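PDB 5KEI: 2,3-dihydroxybenzoate-AMP ligase from Mycobacterium smegmatis, which belongs to the ANL superfamily of AMP-binding enzymes, built from a large N-terminal part and a smaller C-terminal domain. Local coordinates for residues G435-R440 with E451-I456; R387-V392 with T542-I547; E133-A138 with R166-V171. One frame throughout, in Å; residues are numbered along the deposited sequence.

Interaction 1: residues G435-R440 with E451-I456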
# COMPACT_ATOMS: atom_id res chain seq x y z
N GLY A 435 -10.12 7.33 6.35
CA GLY A 435 -11.36 7.33 5.61
C GLY A 435 -12.20 6.12 5.96
O GLY A 435 -13.29 5.94 5.41
N ASP A 436 -11.71 5.30 6.88
CA ASP A 436 -12.45 4.11 7.34
C ASP A 436 -13.34 4.42 8.54
O ASP A 436 -12.93 5.11 9.46
CB ASP A 436 -11.48 2.97 7.70
CG ASP A 436 -10.71 2.45 6.50
OD1 ASP A 436 -11.32 2.22 5.45
OD2 ASP A 436 -9.47 2.28 6.61
N ARG A 437 -14.56 3.91 8.51
CA ARG A 437 -15.48 4.03 9.63
C ARG A 437 -15.31 2.78 10.48
O ARG A 437 -15.46 1.67 9.96
CB ARG A 437 -16.93 4.18 9.15
CG ARG A 437 -17.90 4.77 10.16
CD ARG A 437 -19.36 4.60 9.71
NE ARG A 437 -19.59 4.96 8.31
CZ ARG A 437 -20.36 4.27 7.47
NH1 ARG A 437 -20.97 3.16 7.91
NH2 ARG A 437 -20.54 4.66 6.21
N VAL A 438 -14.98 2.95 11.75
CA VAL A 438 -14.72 1.81 12.64
C VAL A 438 -15.27 2.05 14.05
O VAL A 438 -15.57 3.18 14.42
CB VAL A 438 -13.18 1.50 12.77
CG1 VAL A 438 -12.50 1.31 11.41
CG2 VAL A 438 -12.47 2.61 13.55
N ARG A 439 -15.38 0.99 14.83
CA ARG A 439 -15.61 1.15 16.26
C ARG A 439 -14.68 0.19 16.97
O ARG A 439 -14.35 -0.86 16.44
CB ARG A 439 -17.07 0.90 16.63
CG ARG A 439 -17.57 -0.47 16.31
CD ARG A 439 -19.07 -0.53 16.48
NE ARG A 439 -19.57 -1.88 16.24
CZ ARG A 439 -20.79 -2.29 16.58
NH1 ARG A 439 -21.63 -1.45 17.16
NH2 ARG A 439 -21.17 -3.54 16.34
N ARG A 440 -14.23 0.60 18.15
CA ARG A 440 -13.45 -0.26 19.04
C ARG A 440 -14.35 -0.63 20.19
O ARG A 440 -14.81 0.24 20.94
CB ARG A 440 -12.20 0.43 19.54
CG ARG A 440 -11.44 -0.36 20.61
CD ARG A 440 -10.09 0.28 20.93
NE ARG A 440 -10.18 1.74 20.92
CZ ARG A 440 -9.13 2.56 20.87
NH1 ARG A 440 -7.90 2.06 20.84
NH2 ARG A 440 -9.32 3.88 20.86
N GLU A 451 -13.93 -3.06 14.93
CA GLU A 451 -14.80 -3.51 13.84
C GLU A 451 -14.94 -2.44 12.76
O GLU A 451 -15.25 -1.29 13.07
CB GLU A 451 -16.18 -3.89 14.34
CG GLU A 451 -17.10 -4.26 13.20
CD GLU A 451 -18.50 -4.64 13.65
OE1 GLU A 451 -18.97 -4.07 14.66
OE2 GLU A 451 -19.12 -5.50 12.99
N VAL A 452 -14.71 -2.83 11.51
CA VAL A 452 -14.83 -1.92 10.37
C VAL A 452 -16.27 -1.93 9.88
O VAL A 452 -16.80 -2.99 9.54
CB VAL A 452 -13.89 -2.31 9.20
CG1 VAL A 452 -14.14 -1.42 8.02
CG2 VAL A 452 -12.41 -2.23 9.63
N THR A 453 -16.90 -0.76 9.84
CA THR A 453 -18.32 -0.68 9.55
C THR A 453 -18.56 -0.05 8.18
O THR A 453 -19.66 -0.13 7.64
CB THR A 453 -19.07 0.11 10.63
OG1 THR A 453 -18.58 1.46 10.64
CG2 THR A 453 -18.83 -0.51 12.00
N GLY A 454 -17.52 0.55 7.63
CA GLY A 454 -17.57 1.07 6.27
C GLY A 454 -16.58 2.17 5.96
O GLY A 454 -15.50 2.28 6.57
N ARG A 455 -16.95 3.00 4.99
CA ARG A 455 -16.17 4.16 4.58
C ARG A 455 -16.88 5.43 5.01
O ARG A 455 -18.11 5.48 5.03
CB ARG A 455 -15.96 4.18 3.06
CG ARG A 455 -15.18 2.98 2.50
CD ARG A 455 -13.69 3.05 2.85
NE ARG A 455 -13.02 4.14 2.15
CZ ARG A 455 -11.82 4.60 2.47
NH1 ARG A 455 -11.29 5.60 1.78
NH2 ARG A 455 -11.14 4.06 3.48
N ILE A 456 -16.11 6.44 5.36
CA ILE A 456 -16.70 7.74 5.60
C ILE A 456 -17.29 8.24 4.29
O ILE A 456 -16.62 8.19 3.26
CB ILE A 456 -15.68 8.72 6.15
CG1 ILE A 456 -15.22 8.27 7.54
CG2 ILE A 456 -16.26 10.12 6.22
CD1 ILE A 456 -16.34 8.18 8.55
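Arg437 is opposed by two residues, Thr453 and Gly454, where one would be expected: a classic beta bulge that shifts the register of this antiparallel hairpin by one residue. The carbonyl O of Arg437 takes a firm bond from Thr453 N at 2.8 Å, and only weak ones from Gly454 N and from Thr453 OG1. Glycine suits the second bulge position: Gly454 has backbone angles at which a CB would crowd the carbonyl O before it, and one face of the Arg437 guanidinium lies close to its CA. Arg437 bends at chi3 (-47°), which carries NH2 to a weak bond with Arg455 O.

Beyond the bulge, Val438 CG1 and Val452 CG2 touch at 4.0 Å on one face of the sheet, two beta-branched side chains well matched to strands. On the other face Arg439 and Glu451 lie side by side and point the same way. Arg439 NE and NH2 each reach Glu451 OE1 at 2.8 Å, NE nearly in line with the C-O bond and NH2 on the syn lone pair; the two flat groups are turned 32° apart.

At the opposite end, Arg455 folds back through bends at chi2 and chi3, laying its guanidinium over the Gly435 carbonyl. Its NH2 meets Asp436 OD1 at 2.7 Å from above the carboxylate plane, the two planes 69° apart. Thus one oxygen, Glu451 OE1, takes two nitrogens, whereas one nitrogen, Arg455 NH2, is shared between Asp436 OD1 and Ser434 O; the carboxylates would probably favour both arginines staying charged.

Interaction 2: residues R387-V392 with T542-I547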
# COMPACT_ATOMS: atom_id res chain seq x y z
N ARG A 387 -6.99 7.07 16.86
CA ARG A 387 -8.09 7.92 17.25
C ARG A 387 -9.32 7.56 16.42
O ARG A 387 -9.23 7.36 15.21
CB ARG A 387 -7.72 9.39 17.07
CG ARG A 387 -6.59 9.86 17.97
CD ARG A 387 -6.03 11.21 17.51
NE ARG A 387 -7.04 12.27 17.57
CZ ARG A 387 -6.86 13.50 17.10
NH1 ARG A 387 -5.70 13.82 16.52
NH2 ARG A 387 -7.83 14.40 17.20
N ILE A 388 -10.46 7.44 17.08
CA ILE A 388 -11.72 7.26 16.40
C ILE A 388 -12.53 8.53 16.63
O ILE A 388 -12.93 8.82 17.77
CB ILE A 388 -12.46 6.01 16.90
CG1 ILE A 388 -11.55 4.78 16.77
CG2 ILE A 388 -13.74 5.81 16.11
CD1 ILE A 388 -12.22 3.46 17.10
N VAL A 389 -12.73 9.32 15.57
CA VAL A 389 -13.29 10.66 15.74
C VAL A 389 -14.62 10.88 15.02
O VAL A 389 -14.98 10.13 14.11
CB VAL A 389 -12.29 11.77 15.26
CG1 VAL A 389 -10.94 11.60 15.94
CG2 VAL A 389 -12.13 11.75 13.75
N ASP A 390 -15.34 11.91 15.43
CA ASP A 390 -16.59 12.27 14.76
C ASP A 390 -16.35 13.31 13.67
O ASP A 390 -15.21 13.66 13.36
CB ASP A 390 -17.62 12.80 15.77
CG ASP A 390 -17.11 13.98 16.57
OD1 ASP A 390 -16.57 14.94 15.98
OD2 ASP A 390 -17.25 13.94 17.82
N GLU A 391 -17.45 13.79 13.10
CA GLU A 391 -17.41 14.66 11.93
C GLU A 391 -16.95 16.06 12.29
O GLU A 391 -16.50 16.83 11.44
CB GLU A 391 -18.79 14.70 11.25
CG GLU A 391 -19.99 14.64 12.20
CD GLU A 391 -20.27 13.25 12.80
OE1 GLU A 391 -20.20 12.25 12.05
OE2 GLU A 391 -20.58 13.16 14.02
N VAL A 392 -17.05 16.39 13.57
CA VAL A 392 -16.47 17.62 14.07
C VAL A 392 -14.95 17.48 14.26
O VAL A 392 -14.20 18.42 14.05
CB VAL A 392 -17.10 18.05 15.41
CG1 VAL A 392 -16.73 19.48 15.73
CG2 VAL A 392 -18.61 17.88 15.37
N THR A 542 -11.46 21.47 10.30
CA THR A 542 -11.70 21.09 11.69
C THR A 542 -10.37 20.79 12.40
O THR A 542 -9.31 20.78 11.76
CB THR A 542 -12.62 19.85 11.80
OG1 THR A 542 -11.99 18.70 11.22
CG2 THR A 542 -13.94 20.11 11.10
N ALA A 543 -10.42 20.55 13.71
CA ALA A 543 -9.22 20.29 14.51
C ALA A 543 -8.66 18.88 14.28
O ALA A 543 -8.20 18.22 15.22
CB ALA A 543 -9.51 20.51 15.98
N VAL A 544 -8.72 18.44 13.03
CA VAL A 544 -8.37 17.09 12.61
C VAL A 544 -7.93 17.22 11.15
O VAL A 544 -7.32 16.33 10.58
CB VAL A 544 -9.57 16.10 12.83
CG1 VAL A 544 -9.62 15.01 11.79
CG2 VAL A 544 -9.51 15.50 14.22
N GLY A 545 -8.20 18.39 10.58
CA GLY A 545 -7.64 18.74 9.28
C GLY A 545 -8.61 18.56 8.14
O GLY A 545 -8.36 19.01 7.02
N LYS A 546 -9.71 17.88 8.43
CA LYS A 546 -10.77 17.68 7.46
C LYS A 546 -11.44 19.03 7.17
O LYS A 546 -11.65 19.84 8.07
CB LYS A 546 -11.76 16.63 7.98
CG LYS A 546 -13.15 16.72 7.42
CD LYS A 546 -14.11 15.84 8.21
CE LYS A 546 -15.51 16.44 8.26
NZ LYS A 546 -16.50 15.54 8.92
N ILE A 547 -11.74 19.27 5.89
CA ILE A 547 -12.33 20.53 5.47
C ILE A 547 -13.59 20.79 6.29
O ILE A 547 -14.40 19.89 6.46
CB ILE A 547 -12.64 20.51 3.96
CG1 ILE A 547 -11.35 20.23 3.16
CG2 ILE A 547 -13.29 21.81 3.53
CD1 ILE A 547 -11.55 20.11 1.65
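Lys546 NZ donates to the carbonyl O of Glu391 at 2.8 Å, arriving in the carbonyl plane on a lone pair. The long chain lets Lys546 span the gap between backbones, for Glu391 CA and Lys546 CA are 8.6 Å apart. CG stands opposite the backbone nitrogen (chi1 155°), and a nearly extended chain, slightly bent at chi3, carries NZ across. NZ also lies 3.4 Å from Glu391 CB. The carboxylate of Glu391 turns elsewhere, its OE1 5.9 Å from Lys546 NZ, so the lysine grips backbone and makes no salt bridge with Glu391.

Next to it, Thr542 sets its CB and CG2 against Val392 O, with CG2 at 3.4 Å from that oxygen. Further along, Val544 CG2 lies 3.6 Å from Arg387 NH2, the two side chains sliding past each other in opposite directions. The same methyl reaches Val389 CG1 more loosely, at 4.5 Å, and Val544 also packs on Leu405, so this buried valine fits an apolar patch beside the guanidinium.

Behind these contacts, the loop 542-547 is folded upon itself: Thr542 N bonds to Lys546 O and Gly545 N to Thr542 O, and Gly545 takes a positive phi, readily adopted by glycine. On the partner side, Asp390 OD1 receives the backbone nitrogens of Gly393 and Asn394, which orders the turn carrying Glu391, while Arg387 makes a cation-pi contact with Phe431. Gly545 and Lys546 fit the glycine-lysine (A10) motif near the C-terminus of ANL-superfamily enzymes, and here the loop carrying it rests against edge strand 385-389 and the turn after it.

Interaction 3: residues E133-A138 with R166-V171; sequences ELTHFA and RSHPDV
Thr135 and His168 meet at about a right angle, the threonine methyl coming to the edge of the imidazole near its plane. Thr135 CG2 lies 3.2 Å from His168 NE2 and 3.9 Å from His168 CD2, so the methyl sits by the far end of the ring. It is put there by a first torsion of -82°, which leaves CG2 opposite the backbone nitrogen; OG1 stands beside that nitrogen, bonded weakly to Leu131 O and near Ser167 OG. That choice suits threonine, whose hydroxyl has a weak bond within the helix while its methyl serves the contact.

Ala138, one helical turn further on, approaches the same ring differently: its CB stands 4.2 Å above one face, offset toward the rim and nearest CG. The small alanine lets the flat imidazole come close to the helix. Ala138 CB also meets Val171 CG2 at 4.3 Å, so one methyl touches both residues of the turn. His168 thus offers an edge to Thr135 and a face to Ala138.

At His168 the backbone departs from helix 158-167, and the residue opens a type I beta turn closed by the bond from Val171 N to His168 O. This turn brings both His168 and Val171 to the same helix. Ser167 OG, bonded to Glu163 O and Leu164 O, remains 4.0 Å from Thr135 OG1. Helix 131-141 is therefore packed against the end of helix 158-167 and the turn leading to strand 173-177, with Thr135 also touching Leu164 and Ala138 resting on Leu99 of strand 97-101.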
# COMPACT_ATOMS: atom_id res chain seq x y z
N GLU A 133 -1.88 4.85 -14.84
CA GLU A 133 -1.26 4.69 -13.51
C GLU A 133 0.27 4.80 -13.55
O GLU A 133 0.87 5.63 -12.86
CB GLU A 133 -1.64 3.34 -12.90
CG GLU A 133 -3.09 3.20 -12.49
CD GLU A 133 -4.02 2.96 -13.67
OE1 GLU A 133 -3.65 2.21 -14.60
OE2 GLU A 133 -5.14 3.52 -13.65
N LEU A 134 0.89 3.95 -14.36
CA LEU A 134 2.34 3.91 -14.47
C LEU A 134 2.92 5.26 -14.88
O LEU A 134 3.97 5.67 -14.37
CB LEU A 134 2.78 2.82 -15.46
CG LEU A 134 2.62 1.34 -15.03
CD1 LEU A 134 3.72 0.46 -15.61
CD2 LEU A 134 2.54 1.16 -13.51
N THR A 135 2.23 5.94 -15.78
CA THR A 135 2.65 7.27 -16.23
C THR A 135 2.68 8.27 -15.08
O THR A 135 3.67 8.95 -14.86
CB THR A 135 1.72 7.79 -17.35
OG1 THR A 135 2.15 7.21 -18.58
CG2 THR A 135 1.77 9.30 -17.46
N HIS A 136 1.59 8.32 -14.33
CA HIS A 136 1.51 9.16 -13.14
C HIS A 136 2.55 8.75 -12.08
O HIS A 136 3.17 9.61 -11.46
CB HIS A 136 0.09 9.11 -12.57
CG HIS A 136 -0.07 9.85 -11.28
ND1 HIS A 136 -0.09 11.23 -11.21
CD2 HIS A 136 -0.23 9.41 -10.02
CE1 HIS A 136 -0.26 11.60 -9.95
NE2 HIS A 136 -0.35 10.52 -9.20
N PHE A 137 2.75 7.44 -11.88
CA PHE A 137 3.80 6.96 -10.96
C PHE A 137 5.20 7.44 -11.39
O PHE A 137 5.96 7.94 -10.57
CB PHE A 137 3.79 5.43 -10.83
CG PHE A 137 2.54 4.88 -10.18
CD1 PHE A 137 1.76 5.68 -9.36
CD2 PHE A 137 2.14 3.58 -10.41
CE1 PHE A 137 0.60 5.19 -8.77
CE2 PHE A 137 0.98 3.08 -9.83
CZ PHE A 137 0.21 3.89 -9.01
N ALA A 138 5.53 7.30 -12.68
CA ALA A 138 6.81 7.78 -13.22
C ALA A 138 7.04 9.26 -12.93
O ALA A 138 8.12 9.66 -12.49
CB ALA A 138 6.88 7.54 -14.73
N ARG A 166 8.07 7.49 -24.00
CA ARG A 166 7.79 8.60 -24.91
C ARG A 166 7.34 9.83 -24.12
O ARG A 166 7.81 10.94 -24.36
CB ARG A 166 6.72 8.23 -25.94
CG ARG A 166 6.50 9.31 -26.99
CD ARG A 166 5.04 9.45 -27.38
NE ARG A 166 4.21 9.78 -26.22
CZ ARG A 166 4.04 11.01 -25.73
NH1 ARG A 166 4.63 12.05 -26.30
NH2 ARG A 166 3.26 11.20 -24.67
N SER A 167 6.43 9.62 -23.17
CA SER A 167 5.92 10.71 -22.35
C SER A 167 6.82 11.03 -21.15
O SER A 167 6.72 12.10 -20.55
CB SER A 167 4.50 10.38 -21.86
OG SER A 167 4.50 9.15 -21.17
N HIS A 168 7.69 10.09 -20.79
CA HIS A 168 8.61 10.32 -19.69
C HIS A 168 10.01 9.85 -20.05
O HIS A 168 10.39 8.72 -19.74
CB HIS A 168 8.10 9.64 -18.42
CG HIS A 168 6.78 10.17 -17.97
ND1 HIS A 168 6.65 11.26 -17.14
CD2 HIS A 168 5.51 9.77 -18.27
CE1 HIS A 168 5.37 11.50 -16.93
NE2 HIS A 168 4.66 10.62 -17.61
N PRO A 169 10.77 10.72 -20.73
CA PRO A 169 12.10 10.42 -21.26
C PRO A 169 13.09 10.09 -20.16
O PRO A 169 14.04 9.35 -20.40
CB PRO A 169 12.50 11.72 -21.99
CG PRO A 169 11.22 12.44 -22.20
CD PRO A 169 10.36 12.11 -21.03
N ASP A 170 12.86 10.63 -18.96
CA ASP A 170 13.71 10.34 -17.80
C ASP A 170 13.77 8.85 -17.47
O ASP A 170 14.71 8.38 -16.83
CB ASP A 170 13.22 11.10 -16.57
CG ASP A 170 13.46 12.60 -16.68
OD1 ASP A 170 14.37 13.02 -17.43
OD2 ASP A 170 12.75 13.37 -15.99
N VAL A 171 12.76 8.10 -17.91
CA VAL A 171 12.79 6.65 -17.80
C VAL A 171 13.72 6.16 -18.88
O VAL A 171 13.31 5.89 -20.00
CB VAL A 171 11.38 6.01 -17.94
CG1 VAL A 171 11.45 4.49 -17.79
CG2 VAL A 171 10.41 6.62 -16.93

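Interactions 1 and 2 share the four-stranded antiparallel sheet: the first pairs its strands 432-440 and 450-455, while the second begins on strand 385-389 at the other edge. Their centres lie 14 Å apart, and Ile388, on the strand of interaction 2, packs on strand 432-440, with Ile388 CG2 3.6 Å from Val438 O. Along the chain, interaction 1 is nested within the long loop that interaction 2 closes. Interaction 3 stands apart, about 35 Å centre to centre from interaction 1 and 36 Å from interaction 2, and on the opposite side of the chain's centre from interaction 1. It belongs to the helices flanking a different, seven-stranded sheet.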